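Local coordinates for protein phospho-furanose lactonase (Mycoplasma synoviae, PDB 3OVG) that catalyses the zinc-dependent hydrolysis of 1,4-lactones, including D-xylono-1,4-lactone 5-phosphate and L-arabino-1,4-lactone 5-phosphate, to the open-chain hydroxyacids, at residues M97-F101 and C126-I130; I179-P184 and F330-F336; K200-F205 and K340-V345. All coordinates share one frame; numbering follows the deposited sequence.

In the fold
Three contacts tie parts of the TIM-barrel fold together. From the N terminus, interaction 1 comes first: it closes the excursion that leaves strand 94-97 and returns along helix 119-131, and it is complete before the others open. Interaction 2 then pins the end of helix 165-181 to the loop after helix 313-327, and interaction 3 joins helix 195-205 to the start of helix 343-351. These two long-range closures cross, since their segments alternate along the chain. Interaction 2 links the set: Thr181 and Phe330 pack against Ile130 of interaction 1, while Ile179 and Phe336 meet Phe205 of interaction 3. Interactions 1 and 3 do not touch each other.

Interaction 1 of 3, residues M97-F101 and C126-I130; sequences MSTGF and CVAEI
In the TIM barrel of this phosphotriesterase-family enzyme, Thr99, on the loop leaving strand 94-97, docks against Glu129 and Cys126 of helix 119-131 in a fully buried contact. The polar link is short: Thr99 OG1 donates to Glu129 OE1 at 2.8 Å, the acid receiving it on the anti lone pair of OE1. With OG1 anti to the backbone N (chi1 -175°), the hydroxyl faces the acid while the methyl branch turns to the helix. There CG2 of Thr99 rests between Cys126 O, at 3.8 Å, and CD1 of Ile130, at 3.9 Å. Glu129 OE1 also takes a salt bridge from Arg76, and its other oxygen, OE2, is bonded to the backbone N of Asp135. Gripped at both oxygens, the buried carboxylate has little freedom to turn, and Arg76 would probably favour its negative form. The same nitrogen of Arg76, NH1, serves both Glu129 OE1 and Ser98 O, joining the loop backbone to the helix acid. Cys126 SG lies 4.0 Å from Gly100 N and 4.1 Å from CE2 of Phe101. This sulfur-aromatic contact is oblique, the sulfur standing 61° off the ring normal. Ser98 OG donates in the carbonyl plane to a lone pair of Thr99 O at 2.8 Å, linking neighbouring residues of the loop. The side chain of Ser98 is about 8 Å from that of zinc ligand His28, so the contact lies near the metal centre without entering it. The backbones of Met97 and Thr99 bond to Gly152 and Ile153, and Phe101 meets the ring of Trp113. On the helix, Cys126 packs on Val173 and Thr177, and Ile130 on Thr181, so helix 119-131 packs against both this loop and helix 165-181.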
HETATM    1  N   MSE A  97       2.353 -33.424 -16.197  1.00 14.47           N
HETATM    2  CA  MSE A  97       1.811 -32.076 -16.131  1.00 15.02           C
HETATM    3  C   MSE A  97       0.322 -32.118 -15.814  1.00 17.60           C
HETATM    4  O   MSE A  97      -0.291 -33.181 -15.904  1.00 15.32           O
HETATM    5  CB  MSE A  97       2.083 -31.325 -17.445  1.00 14.53           C
HETATM    6  CG  MSE A  97       3.564 -30.930 -17.575  1.00 13.75           C
HETATM    7 SE   MSE A  97       3.743 -29.857 -19.228  1.00 29.14          SE
HETATM    8  CE  MSE A  97       3.128 -28.092 -18.576  1.00 17.06           C
ATOM      9  N   SER A  98      -0.265 -30.954 -15.502  1.00 15.37           N
ATOM     10  CA  SER A  98      -1.619 -30.925 -14.959  1.00 13.66           C
ATOM     11  C   SER A  98      -2.605 -30.209 -15.829  1.00 13.79           C
ATOM     12  O   SER A  98      -2.263 -29.217 -16.505  1.00 15.86           O
ATOM     13  CB  SER A  98      -1.618 -30.268 -13.590  1.00 13.55           C
ATOM     14  OG  SER A  98      -2.901 -30.340 -12.993  1.00 16.60           O
ATOM     15  N   THR A  99      -3.848 -30.672 -15.796  1.00 14.43           N
ATOM     16  CA  THR A  99      -4.928 -29.815 -16.297  1.00 13.76           C
ATOM     17  C   THR A  99      -5.769 -29.250 -15.115  1.00 14.89           C
ATOM     18  O   THR A  99      -5.333 -29.260 -13.975  1.00 14.46           O
ATOM     19  CB  THR A  99      -5.806 -30.513 -17.402  1.00 15.54           C
ATOM     20  OG1 THR A  99      -6.756 -29.578 -17.913  1.00 15.04           O
ATOM     21  CG2 THR A  99      -6.579 -31.732 -16.854  1.00 14.56           C
ATOM     22  N   GLY A 100      -6.931 -28.686 -15.381  1.00 14.31           N
ATOM     23  CA  GLY A 100      -7.749 -28.182 -14.294  1.00 14.77           C
ATOM     24  C   GLY A 100      -7.557 -26.734 -13.851  1.00 14.53           C
ATOM     25  O   GLY A 100      -7.225 -25.862 -14.638  1.00 14.97           O
ATOM     26  N   PHE A 101      -7.769 -26.490 -12.561  1.00 14.02           N
ATOM     27  CA  PHE A 101      -7.927 -25.137 -12.030  1.00 14.64           C
ATOM     28  C   PHE A 101      -7.221 -24.916 -10.707  1.00 17.08           C
ATOM     29  O   PHE A 101      -7.064 -25.857  -9.928  1.00 13.89           O
ATOM     30  CB  PHE A 101      -9.396 -24.871 -11.838  1.00 14.58           C
ATOM     31  CG  PHE A 101     -10.128 -24.799 -13.129  1.00 15.47           C
ATOM     32  CD1 PHE A 101     -10.164 -23.610 -13.837  1.00 14.68           C
ATOM     33  CD2 PHE A 101     -10.692 -25.925 -13.676  1.00 14.27           C
ATOM     34  CE1 PHE A 101     -10.816 -23.535 -15.054  1.00 15.59           C
ATOM     35  CE2 PHE A 101     -11.351 -25.857 -14.916  1.00 16.96           C
ATOM     36  CZ  PHE A 101     -11.407 -24.670 -15.589  1.00 14.60           C
ATOM     37  N   CYS A 126     -11.102 -30.242 -20.180  1.00 16.37           N
ATOM     38  CA  CYS A 126     -10.075 -30.862 -19.332  1.00 17.84           C
ATOM     39  C   CYS A 126      -9.808 -32.271 -19.801  1.00 16.09           C
ATOM     40  O   CYS A 126      -8.646 -32.679 -19.912  1.00 17.10           O
ATOM     41  CB  CYS A 126     -10.415 -30.816 -17.830  1.00 16.92           C
ATOM     42  SG  CYS A 126     -10.513 -29.134 -17.209  1.00 17.09           S
ATOM     43  N   VAL A 127     -10.869 -33.017 -20.090  1.00 16.59           N
ATOM     44  CA  VAL A 127     -10.692 -34.326 -20.738  1.00 19.07           C
ATOM     45  C   VAL A 127      -9.803 -34.271 -21.993  1.00 16.47           C
ATOM     46  O   VAL A 127      -8.927 -35.116 -22.160  1.00 19.58           O
ATOM     47  CB  VAL A 127     -12.020 -34.999 -21.123  1.00 16.68           C
ATOM     48  CG1 VAL A 127     -11.735 -36.368 -21.752  1.00 19.43           C
ATOM     49  CG2 VAL A 127     -12.901 -35.190 -19.896  1.00 17.12           C
ATOM     50  N   ALA A 128     -10.021 -33.282 -22.858  1.00 16.87           N
ATOM     51  CA  ALA A 128      -9.208 -33.117 -24.065  1.00 16.05           C
ATOM     52  C   ALA A 128      -7.731 -33.013 -23.703  1.00 17.38           C
ATOM     53  O   ALA A 128      -6.868 -33.528 -24.412  1.00 18.72           O
ATOM     54  CB  ALA A 128      -9.654 -31.858 -24.858  1.00 16.78           C
ATOM     55  N   GLU A 129      -7.418 -32.334 -22.601  1.00 16.01           N
ATOM     56  CA  GLU A 129      -6.009 -32.186 -22.238  1.00 16.65           C
ATOM     57  C   GLU A 129      -5.399 -33.512 -21.783  1.00 15.53           C
ATOM     58  O   GLU A 129      -4.237 -33.778 -22.052  1.00 15.80           O
ATOM     59  CB  GLU A 129      -5.806 -31.115 -21.169  1.00 15.75           C
ATOM     60  CG  GLU A 129      -6.111 -29.704 -21.664  1.00 16.20           C
ATOM     61  CD  GLU A 129      -5.163 -28.657 -21.084  1.00 16.67           C
ATOM     62  OE1 GLU A 129      -5.064 -28.508 -19.824  1.00 15.68           O
ATOM     63  OE2 GLU A 129      -4.519 -27.988 -21.908  1.00 16.33           O
ATOM     64  N   ILE A 130      -6.180 -34.314 -21.073  1.00 17.20           N
ATOM     65  CA  ILE A 130      -5.756 -35.649 -20.627  1.00 17.84           C
ATOM     66  C   ILE A 130      -5.651 -36.645 -21.825  1.00 17.88           C
ATOM     67  O   ILE A 130      -4.716 -37.439 -21.908  1.00 18.94           O
ATOM     68  CB  ILE A 130      -6.752 -36.205 -19.571  1.00 17.52           C
ATOM     69  CG1 ILE A 130      -6.807 -35.325 -18.308  1.00 17.84           C
ATOM     70  CG2 ILE A 130      -6.392 -37.614 -19.172  1.00 19.33           C
ATOM     71  CD1 ILE A 130      -5.532 -35.409 -17.422  1.00 15.76           C
TER

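Interaction 2 of 3, residues I179-P184 and F330-F336; sequences ILTGCP and FDEKRNF
Arg334 N donates to Ile179 O at 3.0 Å, and Asp331 N donates to Gly182 O at 2.7 Å; these two backbone bonds clamp the loop 330-336 across the C-terminal end of helix 165-181. The second is the straighter, with 164° at the hydrogen. Carbonyls at a helix end have run out of helical N-H partners, and here water helps to serve them. One water donates to both Leu180 O and Arg334 O, and another donates to Thr181 O and to Asp331 O, the latter at 2.6 Å. A third lies close to Ile179 O and Glu332 O, with more acceptors around it than it has protons. Thr181 OG1 accepts from Cys183 N at 3.1 Å, forming an ST turn, and is bonded to Thr177 O as well. Gly182, with positive phi, takes the chain out of the helix, and its CA rests 3.4 Å from Asp331 O in a CA-H...O contact. Beside this polar seam, Cys183 CA sits over one face of the Phe330 ring, 3.8 Å from the centroid and 7° off the normal, in a CH-pi contact. Ile179 CG1 comes within 3.5 Å of Arg334 NH2, with CG2 over one face of the guanidinium. Phe336 holds its CG anti to the backbone N (chi1 170°), which brings the ring edge to Ile179 CD1, 4.1 Å from Phe336 CD1. The charged ends look elsewhere: Arg334 NH2 bonds to Gly206 O, Lys333 forms a salt bridge with Glu131, and Asp331 OD2 bonds to Asn208. Phe330 additionally stacks on Phe7. Recognition across the seam is therefore mostly a backbone affair, direct or through water, with apolar side chains filling in and the ionic groups tying the loop to other parts of the barrel's outer layer.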
ATOM      1  N   ILE A 179     -13.091 -39.466 -13.214  1.00 19.75           N
ATOM      2  CA  ILE A 179     -13.967 -40.603 -13.467  1.00 18.98           C
ATOM      3  C   ILE A 179     -13.957 -40.994 -14.937  1.00 19.02           C
ATOM      4  O   ILE A 179     -13.840 -42.173 -15.272  1.00 19.63           O
ATOM      5  CB  ILE A 179     -15.383 -40.262 -13.025  1.00 19.71           C
ATOM      6  CG1 ILE A 179     -15.448 -40.301 -11.489  1.00 17.77           C
ATOM      7  CG2 ILE A 179     -16.427 -41.198 -13.708  1.00 21.23           C
ATOM      8  CD1 ILE A 179     -16.608 -39.495 -10.955  1.00 21.86           C
ATOM      9  N   LEU A 180     -14.061 -40.004 -15.817  1.00 17.96           N
ATOM     10  CA  LEU A 180     -14.153 -40.278 -17.243  1.00 19.75           C
ATOM     11  C   LEU A 180     -12.847 -40.797 -17.859  1.00 22.03           C
ATOM     12  O   LEU A 180     -12.897 -41.628 -18.776  1.00 19.49           O
ATOM     13  CB  LEU A 180     -14.624 -39.034 -18.006  1.00 20.51           C
ATOM     14  CG  LEU A 180     -16.054 -38.548 -17.751  1.00 20.31           C
ATOM     15  CD1 LEU A 180     -16.215 -37.154 -18.400  1.00 19.01           C
ATOM     16  CD2 LEU A 180     -17.128 -39.552 -18.272  1.00 21.33           C
ATOM     17  N   THR A 181     -11.691 -40.302 -17.379  1.00 18.33           N
ATOM     18  CA  THR A 181     -10.392 -40.604 -18.019  1.00 17.44           C
ATOM     19  C   THR A 181      -9.553 -41.583 -17.199  1.00 19.33           C
ATOM     20  O   THR A 181      -8.608 -42.178 -17.711  1.00 17.37           O
ATOM     21  CB  THR A 181      -9.484 -39.342 -18.216  1.00 18.82           C
ATOM     22  OG1 THR A 181      -9.157 -38.774 -16.937  1.00 17.52           O
ATOM     23  CG2 THR A 181     -10.139 -38.302 -19.096  1.00 15.66           C
ATOM     24  N   GLY A 182      -9.911 -41.730 -15.927  1.00 18.70           N
ATOM     25  CA  GLY A 182      -9.133 -42.519 -14.985  1.00 19.53           C
ATOM     26  C   GLY A 182      -7.996 -41.740 -14.336  1.00 18.71           C
ATOM     27  O   GLY A 182      -7.240 -42.318 -13.549  1.00 18.73           O
ATOM     28  N   CYS A 183      -7.855 -40.440 -14.654  1.00 18.03           N
ATOM     29  CA  CYS A 183      -6.667 -39.697 -14.180  1.00 16.57           C
ATOM     30  C   CYS A 183      -6.643 -39.380 -12.664  1.00 16.24           C
ATOM     31  O   CYS A 183      -7.691 -39.265 -12.020  1.00 18.99           O
ATOM     32  CB  CYS A 183      -6.472 -38.408 -14.980  1.00 17.24           C
ATOM     33  SG  CYS A 183      -7.640 -37.078 -14.577  1.00 16.48           S
ATOM     34  N   PRO A 184      -5.439 -39.226 -12.089  1.00 16.82           N
ATOM     35  CA  PRO A 184      -5.334 -38.767 -10.703  1.00 13.71           C
ATOM     36  C   PRO A 184      -5.772 -37.310 -10.534  1.00 15.60           C
ATOM     37  O   PRO A 184      -5.982 -36.575 -11.520  1.00 14.41           O
ATOM     38  CB  PRO A 184      -3.842 -38.911 -10.369  1.00 17.13           C
ATOM     39  CG  PRO A 184      -3.139 -39.312 -11.618  1.00 15.91           C
ATOM     40  CD  PRO A 184      -4.134 -39.489 -12.725  1.00 15.70           C
ATOM     41  N   PHE A 330      -3.353 -44.441 -13.711  1.00 17.32           N
ATOM     42  CA  PHE A 330      -4.719 -44.246 -14.199  1.00 17.73           C
ATOM     43  C   PHE A 330      -5.651 -45.370 -13.741  1.00 21.81           C
ATOM     44  O   PHE A 330      -5.253 -46.542 -13.689  1.00 21.72           O
ATOM     45  CB  PHE A 330      -4.750 -44.140 -15.727  1.00 18.08           C
ATOM     46  CG  PHE A 330      -4.560 -42.716 -16.239  1.00 15.70           C
ATOM     47  CD1 PHE A 330      -3.523 -41.928 -15.762  1.00 17.16           C
ATOM     48  CD2 PHE A 330      -5.418 -42.184 -17.180  1.00 17.74           C
ATOM     49  CE1 PHE A 330      -3.332 -40.629 -16.221  1.00 16.77           C
ATOM     50  CE2 PHE A 330      -5.232 -40.878 -17.670  1.00 17.49           C
ATOM     51  CZ  PHE A 330      -4.202 -40.103 -17.194  1.00 15.34           C
ATOM     52  N   ASP A 331      -6.894 -45.021 -13.421  1.00 20.89           N
ATOM     53  CA  ASP A 331      -7.931 -46.035 -13.211  1.00 22.65           C
ATOM     54  C   ASP A 331      -8.443 -46.402 -14.574  1.00 24.21           C
ATOM     55  O   ASP A 331      -8.160 -45.685 -15.544  1.00 21.40           O
ATOM     56  CB  ASP A 331      -9.115 -45.463 -12.433  1.00 22.17           C
ATOM     57  CG  ASP A 331      -8.972 -45.641 -10.959  1.00 22.10           C
ATOM     58  OD1 ASP A 331      -7.944 -46.219 -10.532  1.00 25.24           O
ATOM     59  OD2 ASP A 331      -9.889 -45.212 -10.239  1.00 21.09           O
ATOM     60  N   GLU A 332      -9.202 -47.499 -14.650  1.00 24.98           N
ATOM     61  CA  GLU A 332      -9.997 -47.756 -15.834  1.00 27.02           C
ATOM     62  C   GLU A 332     -11.052 -46.649 -15.917  1.00 23.16           C
ATOM     63  O   GLU A 332     -11.538 -46.168 -14.886  1.00 21.31           O
ATOM     64  CB  GLU A 332     -10.698 -49.129 -15.792  1.00 26.62           C
ATOM     65  CG  GLU A 332      -9.756 -50.368 -15.883  1.00 35.26           C
ATOM     66  CD  GLU A 332      -8.624 -50.216 -16.920  1.00 43.73           C
ATOM     67  OE1 GLU A 332      -8.897 -50.217 -18.163  1.00 42.48           O
ATOM     68  OE2 GLU A 332      -7.448 -50.108 -16.478  1.00 46.04           O
ATOM     69  N   LYS A 333     -11.399 -46.292 -17.155  1.00 21.61           N
ATOM     70  CA  LYS A 333     -12.438 -45.320 -17.468  1.00 21.75           C
ATOM     71  C   LYS A 333     -13.820 -45.769 -17.007  1.00 23.10           C
ATOM     72  O   LYS A 333     -14.142 -46.957 -17.032  1.00 21.53           O
ATOM     73  CB  LYS A 333     -12.520 -45.114 -18.966  1.00 22.31           C
ATOM     74  CG  LYS A 333     -11.269 -44.623 -19.594  1.00 22.23           C
ATOM     75  CD  LYS A 333     -11.653 -44.145 -21.004  1.00 23.95           C
ATOM     76  CE  LYS A 333     -10.466 -43.893 -21.892  1.00 28.98           C
ATOM     77  NZ  LYS A 333     -10.949 -43.078 -23.085  1.00 29.98           N
ATOM     78  N   ARG A 334     -14.624 -44.808 -16.564  1.00 21.63           N
ATOM     79  CA  ARG A 334     -15.993 -45.056 -16.155  1.00 21.29           C
ATOM     80  C   ARG A 334     -16.858 -44.015 -16.814  1.00 23.72           C
ATOM     81  O   ARG A 334     -16.359 -43.000 -17.288  1.00 22.80           O
ATOM     82  CB  ARG A 334     -16.139 -44.929 -14.639  1.00 19.14           C
ATOM     83  CG  ARG A 334     -15.391 -46.023 -13.898  1.00 21.63           C
ATOM     84  CD  ARG A 334     -15.705 -45.984 -12.406  1.00 26.27           C
ATOM     85  NE  ARG A 334     -14.870 -45.047 -11.673  1.00 24.78           N
ATOM     86  CZ  ARG A 334     -15.320 -44.145 -10.800  1.00 25.12           C
ATOM     87  NH1 ARG A 334     -16.618 -44.025 -10.543  1.00 26.03           N
ATOM     88  NH2 ARG A 334     -14.458 -43.341 -10.176  1.00 22.10           N
ATOM     89  N   ASN A 335     -18.154 -44.290 -16.866  1.00 26.07           N
ATOM     90  CA  ASN A 335     -19.146 -43.278 -17.191  1.00 25.23           C
ATOM     91  C   ASN A 335     -19.481 -42.514 -15.925  1.00 25.99           C
ATOM     92  O   ASN A 335     -19.474 -43.073 -14.820  1.00 27.16           O
ATOM     93  CB  ASN A 335     -20.419 -43.935 -17.696  1.00 27.31           C
ATOM     94  CG  ASN A 335     -20.209 -44.696 -18.985  1.00 29.59           C
ATOM     95  OD1 ASN A 335     -19.841 -44.116 -20.012  1.00 29.27           O
ATOM     96  ND2 ASN A 335     -20.459 -46.007 -18.945  1.00 29.68           N
ATOM     97  N   PHE A 336     -19.767 -41.237 -16.070  1.00 24.96           N
ATOM     98  CA  PHE A 336     -20.133 -40.429 -14.924  1.00 27.72           C
ATOM     99  C   PHE A 336     -21.617 -40.629 -14.647  1.00 29.55           C
ATOM    100  O   PHE A 336     -22.443 -40.382 -15.528  1.00 30.61           O
ATOM    101  CB  PHE A 336     -19.881 -38.949 -15.210  1.00 25.47           C
ATOM    102  CG  PHE A 336     -20.448 -38.041 -14.157  1.00 30.76           C
ATOM    103  CD1 PHE A 336     -19.947 -38.068 -12.861  1.00 25.31           C
ATOM    104  CD2 PHE A 336     -21.488 -37.184 -14.448  1.00 28.64           C
ATOM    105  CE1 PHE A 336     -20.472 -37.261 -11.890  1.00 27.55           C
ATOM    106  CE2 PHE A 336     -22.005 -36.351 -13.472  1.00 30.68           C
ATOM    107  CZ  PHE A 336     -21.502 -36.399 -12.193  1.00 29.37           C
TER
HETATM  108  O   HOH W   1     -12.331 -43.710 -13.861  1.00 21.42           O
HETATM  109  O   HOH W   2     -15.006 -42.339 -19.882  1.00 20.36           O
HETATM  110  O   HOH W   3      -7.746 -45.020 -18.027  1.00 23.28           O

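Interaction 3 of 3, residues K200-F205 and K340-V345; sequences KHLIGF and KVSKEV
Gly204 O receives one hydrogen bond from the chain that leads into helix 343-351, from Ser342 N at 3.0 Å, with a CA-H...O contact from Val341 CA beside it at 3.3 Å. The N-H of Ser342 arrives tilted 28° from the carbonyl plane. Gly204 is also where the two backbones come close, and lacking a side chain it lets Ser342 OG settle 3.6 Å from its CA. That hydroxyl stands at the N-cap of helix 343-351. It accepts from Val345 N in a weak capping bond and shares a 2.8 Å bond with a water, which in turn reaches Lys200 O weakly. The chi1 of Ser342, 69°, holds OG between the backbone N and the carbonyl carbon, turned over the first helical turn. Val345 supplies the apolar half of the contact. Its CG1 branch stands over one face of the Phe205 ring, offset to the rim and 3.4 Å from CZ, a CH-pi contact 27° off the ring normal. The other branch, CG2, comes within 4.0 Å of His201 CD2, so this valine bridges residues one turn apart on the first helix. Val341 CG1 adds a looser approach, 4.2 Å from Phe205 CD1. At the outer rim, Lys200 and Glu344 pass each other obliquely; NZ and OE2 are 4.7 Å apart, so any attraction is probably mild, with the charged atoms not in contact. Phe205 packs further on Glu172 and Ala175 of helix 165-181, and His201 on Gln291 of a second subunit. The chemistry thus joins the C-terminal end of one helix to the N-cap of the other: a carbonyl of helix 195-205 receives the backbone N-H of the capping residue, while Val345 packs the first turn of helix 343-351 on the Phe205 face.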
ATOM      1  N   LYS A 200     -14.385 -35.310   0.948  1.00 17.08           N
ATOM      2  CA  LYS A 200     -15.760 -35.815   0.899  1.00 17.41           C
ATOM      3  C   LYS A 200     -16.479 -35.397  -0.364  1.00 16.47           C
ATOM      4  O   LYS A 200     -17.250 -36.165  -0.943  1.00 15.56           O
ATOM      5  CB  LYS A 200     -16.524 -35.349   2.129  1.00 20.55           C
ATOM      6  CG  LYS A 200     -16.004 -36.033   3.395  1.00 18.30           C
ATOM      7  CD  LYS A 200     -16.157 -35.132   4.613  1.00 25.09           C
ATOM      8  CE  LYS A 200     -17.409 -35.404   5.404  1.00 29.84           C
ATOM      9  NZ  LYS A 200     -17.337 -34.744   6.776  1.00 32.46           N
ATOM     10  N   HIS A 201     -16.218 -34.176  -0.820  1.00 16.25           N
ATOM     11  CA  HIS A 201     -16.922 -33.714  -2.001  1.00 16.65           C
ATOM     12  C   HIS A 201     -16.512 -34.542  -3.197  1.00 16.29           C
ATOM     13  O   HIS A 201     -17.363 -35.045  -3.906  1.00 20.97           O
ATOM     14  CB  HIS A 201     -16.731 -32.202  -2.245  1.00 15.62           C
ATOM     15  CG  HIS A 201     -17.297 -31.357  -1.159  1.00 16.47           C
ATOM     16  ND1 HIS A 201     -16.792 -30.116  -0.829  1.00 18.72           N
ATOM     17  CD2 HIS A 201     -18.328 -31.585  -0.312  1.00 16.64           C
ATOM     18  CE1 HIS A 201     -17.486 -29.620   0.178  1.00 16.32           C
ATOM     19  NE2 HIS A 201     -18.422 -30.492   0.510  1.00 17.81           N
ATOM     20  N   LEU A 202     -15.217 -34.695  -3.417  1.00 15.34           N
ATOM     21  CA  LEU A 202     -14.733 -35.409  -4.594  1.00 15.02           C
ATOM     22  C   LEU A 202     -15.316 -36.803  -4.616  1.00 17.00           C
ATOM     23  O   LEU A 202     -15.774 -37.269  -5.650  1.00 17.98           O
ATOM     24  CB  LEU A 202     -13.193 -35.479  -4.604  1.00 13.93           C
ATOM     25  CG  LEU A 202     -12.526 -34.157  -4.930  1.00 16.14           C
ATOM     26  CD1 LEU A 202     -11.045 -34.351  -4.711  1.00 15.65           C
ATOM     27  CD2 LEU A 202     -12.821 -33.752  -6.375  1.00 14.70           C
ATOM     28  N   ILE A 203     -15.269 -37.464  -3.465  1.00 18.23           N
ATOM     29  CA  ILE A 203     -15.791 -38.797  -3.317  1.00 17.93           C
ATOM     30  C   ILE A 203     -17.289 -38.779  -3.487  1.00 18.97           C
ATOM     31  O   ILE A 203     -17.849 -39.679  -4.070  1.00 20.71           O
ATOM     32  CB  ILE A 203     -15.437 -39.363  -1.928  1.00 17.92           C
ATOM     33  CG1 ILE A 203     -13.927 -39.635  -1.842  1.00 16.93           C
ATOM     34  CG2 ILE A 203     -16.274 -40.600  -1.656  1.00 21.38           C
ATOM     35  CD1 ILE A 203     -13.388 -39.851  -0.365  1.00 17.66           C
ATOM     36  N   GLY A 204     -17.937 -37.724  -3.007  1.00 19.87           N
ATOM     37  CA  GLY A 204     -19.364 -37.566  -3.227  1.00 19.48           C
ATOM     38  C   GLY A 204     -19.750 -37.454  -4.702  1.00 21.72           C
ATOM     39  O   GLY A 204     -20.845 -37.872  -5.097  1.00 24.03           O
ATOM     40  N   PHE A 205     -18.886 -36.863  -5.521  1.00 18.85           N
ATOM     41  CA  PHE A 205     -19.160 -36.810  -6.949  1.00 20.91           C
ATOM     42  C   PHE A 205     -18.942 -38.176  -7.602  1.00 20.28           C
ATOM     43  O   PHE A 205     -19.353 -38.386  -8.736  1.00 20.34           O
ATOM     44  CB  PHE A 205     -18.294 -35.777  -7.656  1.00 19.08           C
ATOM     45  CG  PHE A 205     -18.736 -34.379  -7.443  1.00 17.62           C
ATOM     46  CD1 PHE A 205     -19.938 -33.937  -7.978  1.00 16.88           C
ATOM     47  CD2 PHE A 205     -17.955 -33.506  -6.705  1.00 17.70           C
ATOM     48  CE1 PHE A 205     -20.350 -32.616  -7.798  1.00 20.90           C
ATOM     49  CE2 PHE A 205     -18.350 -32.191  -6.505  1.00 17.62           C
ATOM     50  CZ  PHE A 205     -19.557 -31.737  -7.046  1.00 18.57           C
ATOM     51  N   LYS A 340     -25.305 -41.167  -8.690  1.00 30.39           N
ATOM     52  CA  LYS A 340     -24.426 -41.606  -7.611  1.00 32.32           C
ATOM     53  C   LYS A 340     -23.864 -40.399  -6.853  1.00 30.75           C
ATOM     54  O   LYS A 340     -23.064 -40.576  -5.934  1.00 30.42           O
ATOM     55  CB  LYS A 340     -23.261 -42.477  -8.113  1.00 32.52           C
ATOM     56  CG  LYS A 340     -23.641 -43.645  -9.012  1.00 39.09           C
ATOM     57  CD  LYS A 340     -24.568 -44.608  -8.320  1.00 40.72           C
ATOM     58  CE  LYS A 340     -24.519 -45.984  -8.988  1.00 47.82           C
ATOM     59  NZ  LYS A 340     -25.574 -46.891  -8.431  1.00 52.73           N
ATOM     60  N   VAL A 341     -24.249 -39.183  -7.250  1.00 27.50           N
ATOM     61  CA  VAL A 341     -23.770 -38.008  -6.527  1.00 24.51           C
ATOM     62  C   VAL A 341     -24.473 -37.965  -5.164  1.00 25.26           C
ATOM     63  O   VAL A 341     -25.695 -38.103  -5.072  1.00 24.80           O
ATOM     64  CB  VAL A 341     -23.966 -36.673  -7.299  1.00 25.75           C
ATOM     65  CG1 VAL A 341     -23.553 -35.500  -6.418  1.00 24.60           C
ATOM     66  CG2 VAL A 341     -23.153 -36.639  -8.623  1.00 24.54           C
ATOM     67  N   SER A 342     -23.702 -37.767  -4.110  1.00 23.41           N
ATOM     68  CA  SER A 342     -24.226 -37.887  -2.738  1.00 26.29           C
ATOM     69  C   SER A 342     -25.188 -36.771  -2.391  1.00 24.55           C
ATOM     70  O   SER A 342     -25.063 -35.670  -2.894  1.00 22.85           O
ATOM     71  CB  SER A 342     -23.091 -37.922  -1.691  1.00 25.00           C
ATOM     72  OG  SER A 342     -22.435 -36.646  -1.605  1.00 25.51           O
ATOM     73  N   LYS A 343     -26.120 -37.047  -1.476  1.00 28.25           N
ATOM     74  CA  LYS A 343     -27.080 -36.033  -1.036  1.00 24.61           C
ATOM     75  C   LYS A 343     -26.364 -34.791  -0.515  1.00 26.23           C
ATOM     76  O   LYS A 343     -26.767 -33.659  -0.788  1.00 25.07           O
ATOM     77  CB  LYS A 343     -27.957 -36.585   0.087  1.00 30.30           C
ATOM     78  CG  LYS A 343     -28.946 -37.654  -0.340  1.00 36.77           C
ATOM     79  CD  LYS A 343     -30.102 -37.716   0.676  1.00 48.38           C
ATOM     80  CE  LYS A 343     -31.343 -38.442   0.124  1.00 53.27           C
ATOM     81  NZ  LYS A 343     -31.138 -39.923  -0.044  1.00 54.95           N
ATOM     82  N   GLU A 344     -25.324 -35.017   0.280  1.00 27.06           N
ATOM     83  CA  GLU A 344     -24.570 -33.931   0.882  1.00 26.20           C
ATOM     84  C   GLU A 344     -24.046 -32.940  -0.165  1.00 24.24           C
ATOM     85  O   GLU A 344     -24.164 -31.732   0.003  1.00 24.72           O
ATOM     86  CB  GLU A 344     -23.428 -34.485   1.734  1.00 25.97           C
ATOM     87  CG  GLU A 344     -22.432 -33.412   2.174  1.00 33.19           C
ATOM     88  CD  GLU A 344     -21.662 -33.756   3.451  1.00 36.07           C
ATOM     89  OE1 GLU A 344     -22.290 -34.162   4.451  1.00 37.54           O
ATOM     90  OE2 GLU A 344     -20.425 -33.584   3.452  1.00 33.34           O
ATOM     91  N   VAL A 345     -23.463 -33.455  -1.241  1.00 23.69           N
ATOM     92  CA  VAL A 345     -22.951 -32.606  -2.309  1.00 21.09           C
ATOM     93  C   VAL A 345     -24.064 -31.882  -3.083  1.00 22.25           C
ATOM     94  O   VAL A 345     -23.939 -30.713  -3.416  1.00 21.98           O
ATOM     95  CB  VAL A 345     -22.053 -33.416  -3.288  1.00 22.50           C
ATOM     96  CG1 VAL A 345     -21.754 -32.599  -4.535  1.00 23.00           C
ATOM     97  CG2 VAL A 345     -20.751 -33.857  -2.576  1.00 21.46           C
TER
HETATM   98  O   HOH W   4     -20.390 -36.295   0.249  1.00 22.72           O